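Local coordinates for Glyco_hydro_cc domain-containing protein (Pseudomonas viridiflava, PDB 6UAV) that cleaves beta-1,3-glucan internally, as an endo-beta-1,3-glucanase of glycoside hydrolase family 128 (subgroup II), at residues I76-V81 with P179-E184; S168-L173 with E215-V220. All blocks are in the same frame, centred on the assembly; numbering follows the deposited sequence.

Interaction 1: residues I76-V81 with P179-E184; sequences IRYLLV and PFWVTE
Tyr78 and Trp181 meet in an apolar contact across the inside of the beta barrel, between two strands that are not neighbours in the sheet. Strands 115-121 and 156-161 lie between them along the wall. The axes of 78-81 and 180-183 pass 10.7 Å apart at 62°, and no hydrogen bond joins the segments. Side chains alone bridge the gap. CZ2 of Trp181 sits over one face of the Tyr78 ring, displaced toward its rim, 3.4 Å from Tyr78 CG. The tyrosine ring and the six-membered ring of the indole are inclined at 56°, neither stacked nor edge-to-face. With CG anti to its own carbonyl carbon (chi1 -67°), Trp181 directs its indole toward Tyr78, benzo side leading. Two residues further along the strand, Leu80 CD2 meets Trp181 CE3 at 3.9 Å. The same methyl lies 4.0 Å from Thr183 CG2. Thr183 thus offers its methyl to this contact, while its OG1 is hydrogen-bonded to His160. Phe221 touches both aromatic rings, and Trp27 and Tyr156 pack edge-to-face with Trp181. Aromatic residues from several strands thus pack together inside the barrel, here the closed eight-stranded parallel barrel of the TIM-barrel fold.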
# COMPACT_ATOMS: atom_id res chain seq x y z
N ILE A 76 6.99 -13.63 6.59
CA ILE A 76 6.41 -12.78 5.52
C ILE A 76 5.38 -13.61 4.76
O ILE A 76 5.76 -14.60 4.17
CB ILE A 76 7.46 -12.20 4.56
CG1 ILE A 76 8.53 -11.40 5.29
CG2 ILE A 76 6.79 -11.41 3.47
CD1 ILE A 76 9.58 -10.74 4.39
N ARG A 77 4.13 -13.16 4.80
CA ARG A 77 2.99 -13.93 4.26
C ARG A 77 2.33 -13.23 3.08
O ARG A 77 1.44 -13.82 2.49
CB ARG A 77 1.97 -14.21 5.35
CG ARG A 77 2.49 -15.06 6.51
CD ARG A 77 3.01 -16.44 6.12
NE ARG A 77 1.91 -17.27 5.64
CZ ARG A 77 1.99 -18.34 4.80
NH1 ARG A 77 0.88 -19.01 4.51
NH2 ARG A 77 3.14 -18.76 4.30
N TYR A 78 2.75 -12.02 2.74
CA TYR A 78 2.14 -11.14 1.71
C TYR A 78 3.24 -10.53 0.88
O TYR A 78 4.31 -10.26 1.41
CB TYR A 78 1.30 -10.06 2.39
CG TYR A 78 0.12 -10.67 3.10
CD1 TYR A 78 -1.01 -11.04 2.41
CD2 TYR A 78 0.17 -10.87 4.44
CE1 TYR A 78 -2.08 -11.65 3.05
CE2 TYR A 78 -0.89 -11.49 5.10
CZ TYR A 78 -2.01 -11.86 4.40
OH TYR A 78 -3.06 -12.45 5.07
N LEU A 79 2.94 -10.36 -0.40
CA LEU A 79 3.81 -9.67 -1.35
C LEU A 79 2.98 -8.63 -2.08
O LEU A 79 2.03 -9.00 -2.77
CB LEU A 79 4.40 -10.70 -2.31
CG LEU A 79 5.33 -10.12 -3.38
CD1 LEU A 79 6.60 -9.53 -2.72
CD2 LEU A 79 5.68 -11.17 -4.45
N LEU A 80 3.36 -7.36 -1.96
CA LEU A 80 2.69 -6.30 -2.69
C LEU A 80 3.22 -6.32 -4.10
O LEU A 80 4.45 -6.53 -4.28
CB LEU A 80 3.03 -4.97 -2.03
CG LEU A 80 2.50 -4.81 -0.62
CD1 LEU A 80 3.17 -3.58 0.03
CD2 LEU A 80 0.99 -4.68 -0.61
N VAL A 81 2.34 -6.17 -5.07
CA VAL A 81 2.78 -6.19 -6.48
C VAL A 81 2.16 -5.06 -7.28
O VAL A 81 0.95 -4.78 -7.13
CB VAL A 81 2.51 -7.58 -7.09
CG1 VAL A 81 3.27 -8.69 -6.41
CG2 VAL A 81 1.03 -7.93 -7.16
N PRO A 179 -11.04 -8.65 -1.40
CA PRO A 179 -10.70 -7.72 -0.33
C PRO A 179 -9.47 -6.89 -0.71
O PRO A 179 -8.84 -7.08 -1.75
CB PRO A 179 -10.46 -8.63 0.87
CG PRO A 179 -9.88 -9.84 0.21
CD PRO A 179 -10.70 -10.04 -1.04
N PHE A 180 -9.21 -5.85 0.09
CA PHE A 180 -8.28 -4.77 -0.25
C PHE A 180 -7.20 -4.61 0.81
O PHE A 180 -7.48 -4.82 2.01
CB PHE A 180 -8.97 -3.42 -0.33
CG PHE A 180 -10.12 -3.42 -1.30
CD1 PHE A 180 -9.87 -3.26 -2.64
CD2 PHE A 180 -11.43 -3.45 -0.84
CE1 PHE A 180 -10.92 -3.23 -3.54
CE2 PHE A 180 -12.47 -3.38 -1.75
CZ PHE A 180 -12.21 -3.27 -3.10
N TRP A 181 -6.07 -4.11 0.37
CA TRP A 181 -5.16 -3.30 1.20
C TRP A 181 -5.15 -1.90 0.60
O TRP A 181 -4.92 -1.74 -0.64
CB TRP A 181 -3.74 -3.89 1.18
CG TRP A 181 -3.52 -5.22 1.83
CD1 TRP A 181 -4.33 -6.33 1.94
CD2 TRP A 181 -2.27 -5.60 2.43
NE1 TRP A 181 -3.66 -7.36 2.56
CE2 TRP A 181 -2.39 -6.93 2.86
CE3 TRP A 181 -1.08 -4.90 2.68
CZ2 TRP A 181 -1.34 -7.60 3.51
CZ3 TRP A 181 -0.06 -5.56 3.30
CH2 TRP A 181 -0.18 -6.90 3.69
N VAL A 182 -5.34 -0.87 1.43
CA VAL A 182 -5.30 0.51 0.91
C VAL A 182 -3.90 1.02 1.27
O VAL A 182 -3.71 1.47 2.41
CB VAL A 182 -6.43 1.35 1.52
CG1 VAL A 182 -6.26 2.81 1.15
CG2 VAL A 182 -7.83 0.85 1.13
N THR A 183 -2.95 0.95 0.33
CA THR A 183 -1.52 0.98 0.71
C THR A 183 -0.92 2.38 0.60
O THR A 183 0.25 2.56 0.90
CB THR A 183 -0.75 -0.07 -0.11
OG1 THR A 183 -1.01 0.19 -1.49
CG2 THR A 183 -1.18 -1.46 0.27
N GLU A 184 -1.71 3.34 0.14
CA GLU A 184 -1.40 4.77 0.25
C GLU A 184 -2.73 5.50 0.40
O GLU A 184 -3.67 5.32 -0.43
CB GLU A 184 -0.72 5.41 -0.97
CG GLU A 184 0.59 4.75 -1.36
CD GLU A 184 1.26 5.34 -2.57
OE1 GLU A 184 0.92 6.48 -3.00
OE2 GLU A 184 2.15 4.63 -3.15

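Interaction 2: residues S168-L173 with E215-V220; sequences SMLDRL and ERRSDV
Arg217 lays one face of its guanidinium over Leu170 and turns its edge to Asp171. Leu170 CB lies above the centre of the group, 3.6 Å from Arg217 NH2. Toward the leucine tip and back along the arginine chain, Leu170 CD1 touches Arg217 CD and also packs on Val220 CG2 at 3.9 Å. The arginine chain bends at chi3 (82°), and this turns the guanidinium across the leucine. Asp171 takes both terminal nitrogens on one oxygen. Asp171 OD1 is 3.0 Å from Arg217 NH1 and 3.1 Å from Arg217 NH2. OD1 lies close to the guanidinium plane, but the carboxylate is rotated 46° from that plane. NH2 approaches OD1 nearly along the C-O bond, whereas NH1 comes from above the carboxylate. Arg217 grips Asp219 side-on. Arg217 NE reaches Asp219 OD1 at 2.9 Å, and NH2 reaches Asp219 OD2 at 3.0 Å, each on a syn lone pair. The type I turn 217-220, which follows helix 200-216, brings Asp219 back to the arginine. Four bonds to two carboxylates thus fix the rotation of the guanidinium. Its positive charge probably offsets the two nearby negative charges and favours ionised aspartates, joining helix 166-173 to the turn by a salt-bridge network whose guanidinium rests on Leu170.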
# COMPACT_ATOMS: atom_id res chain seq x y z
N SER A 168 -16.34 5.09 -1.55
CA SER A 168 -17.11 4.97 -2.80
C SER A 168 -16.21 4.25 -3.83
O SER A 168 -16.73 3.38 -4.59
CB SER A 168 -17.61 6.32 -3.24
OG SER A 168 -16.64 7.06 -3.93
N MET A 169 -14.90 4.51 -3.80
CA MET A 169 -13.98 3.86 -4.73
C MET A 169 -13.84 2.37 -4.32
O MET A 169 -13.81 1.49 -5.20
CB MET A 169 -12.64 4.56 -4.76
CG MET A 169 -12.66 5.92 -5.40
SD MET A 169 -13.44 6.02 -7.01
CE MET A 169 -12.26 5.16 -8.02
N LEU A 170 -13.76 2.05 -3.03
CA LEU A 170 -13.74 0.64 -2.59
C LEU A 170 -15.06 -0.04 -2.98
O LEU A 170 -15.02 -1.22 -3.43
CB LEU A 170 -13.46 0.53 -1.10
CG LEU A 170 -12.11 1.13 -0.67
CD1 LEU A 170 -11.93 0.97 0.84
CD2 LEU A 170 -10.92 0.56 -1.45
N ASP A 171 -16.20 0.63 -2.82
CA ASP A 171 -17.50 0.01 -3.25
C ASP A 171 -17.44 -0.28 -4.73
O ASP A 171 -17.84 -1.41 -5.16
CB ASP A 171 -18.70 0.85 -2.85
CG ASP A 171 -19.03 0.79 -1.38
OD1 ASP A 171 -18.35 -0.01 -0.66
OD2 ASP A 171 -19.96 1.55 -0.96
N ARG A 172 -16.99 0.67 -5.54
CA ARG A 172 -16.94 0.46 -7.00
C ARG A 172 -16.04 -0.74 -7.30
O ARG A 172 -16.45 -1.58 -8.12
CB ARG A 172 -16.53 1.75 -7.71
CG ARG A 172 -17.63 2.81 -7.70
CD ARG A 172 -17.15 4.28 -7.71
NE ARG A 172 -16.23 4.53 -8.80
CZ ARG A 172 -15.99 5.73 -9.35
NH1 ARG A 172 -15.13 5.83 -10.37
NH2 ARG A 172 -16.62 6.80 -8.89
N LEU A 173 -14.89 -0.85 -6.62
CA LEU A 173 -13.90 -1.92 -6.92
C LEU A 173 -14.29 -3.26 -6.29
O LEU A 173 -13.69 -4.26 -6.63
CB LEU A 173 -12.50 -1.51 -6.47
CG LEU A 173 -11.87 -0.40 -7.32
CD1 LEU A 173 -10.64 0.13 -6.64
CD2 LEU A 173 -11.52 -0.86 -8.70
N GLU A 215 -10.97 0.78 9.30
CA GLU A 215 -11.02 -0.14 10.45
C GLU A 215 -12.35 -0.90 10.41
O GLU A 215 -12.35 -2.09 10.76
CB GLU A 215 -10.81 0.63 11.75
CG GLU A 215 -9.35 1.01 12.00
CD GLU A 215 -8.42 -0.14 12.35
OE1 GLU A 215 -8.95 -1.25 12.73
OE2 GLU A 215 -7.18 0.09 12.32
N ARG A 216 -13.45 -0.22 10.08
CA ARG A 216 -14.81 -0.81 10.17
C ARG A 216 -15.10 -1.67 8.94
O ARG A 216 -15.95 -2.50 9.08
CB ARG A 216 -15.89 0.24 10.45
CG ARG A 216 -15.67 0.86 11.83
CD ARG A 216 -16.74 1.84 12.26
NE ARG A 216 -16.46 2.28 13.64
CZ ARG A 216 -17.10 3.30 14.19
NH1 ARG A 216 -18.04 3.92 13.48
NH2 ARG A 216 -16.81 3.68 15.42
N ARG A 217 -14.40 -1.52 7.82
CA ARG A 217 -14.66 -2.38 6.64
C ARG A 217 -14.02 -3.76 6.82
O ARG A 217 -12.76 -3.84 6.90
CB ARG A 217 -14.10 -1.75 5.38
CG ARG A 217 -14.93 -0.63 4.83
CD ARG A 217 -14.37 -0.18 3.49
NE ARG A 217 -14.80 -1.00 2.39
CZ ARG A 217 -15.76 -0.72 1.50
NH1 ARG A 217 -16.39 0.46 1.53
NH2 ARG A 217 -15.92 -1.55 0.50
N SER A 218 -14.86 -4.81 6.78
CA SER A 218 -14.40 -6.22 6.89
C SER A 218 -13.62 -6.57 5.64
O SER A 218 -12.77 -7.49 5.80
CB SER A 218 -15.53 -7.19 7.10
OG SER A 218 -16.50 -7.04 6.08
N ASP A 219 -13.75 -5.82 4.52
CA ASP A 219 -13.01 -6.19 3.27
C ASP A 219 -11.70 -5.42 3.15
O ASP A 219 -11.06 -5.40 2.08
CB ASP A 219 -13.86 -6.03 2.01
CG ASP A 219 -14.23 -4.59 1.70
OD1 ASP A 219 -13.98 -3.73 2.61
OD2 ASP A 219 -14.79 -4.34 0.63
N VAL A 220 -11.28 -4.73 4.22
CA VAL A 220 -9.96 -4.03 4.23
C VAL A 220 -9.07 -4.68 5.27
O VAL A 220 -9.45 -4.66 6.47
CB VAL A 220 -10.10 -2.53 4.52
CG1 VAL A 220 -8.72 -1.92 4.74
CG2 VAL A 220 -10.86 -1.78 3.41

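Interaction 1 belongs to the barrel interior, and interaction 2 to the outer layer, where a helix meets the turn leading into strand 220-225. Their centres lie about 14 Å apart. The chemistry follows the position: aromatic and aliphatic packing with no hydrogen bond between the two segments inside, and a salt-bridge network over a buried leucine at the partly exposed periphery. The strand that starts at Phe180 joins them. Its Trp181 faces inward to interaction 1, while Phe180 and Val182 pack outward on Leu170 of interaction 2. Phe180 N also lies 2.7 Å from Asp219 O, a probable hydrogen bond. Interaction 1 ties strand 180-185 across the interior to strand 78-81; interaction 2 joins the helix before that strand to the turn after the following helix.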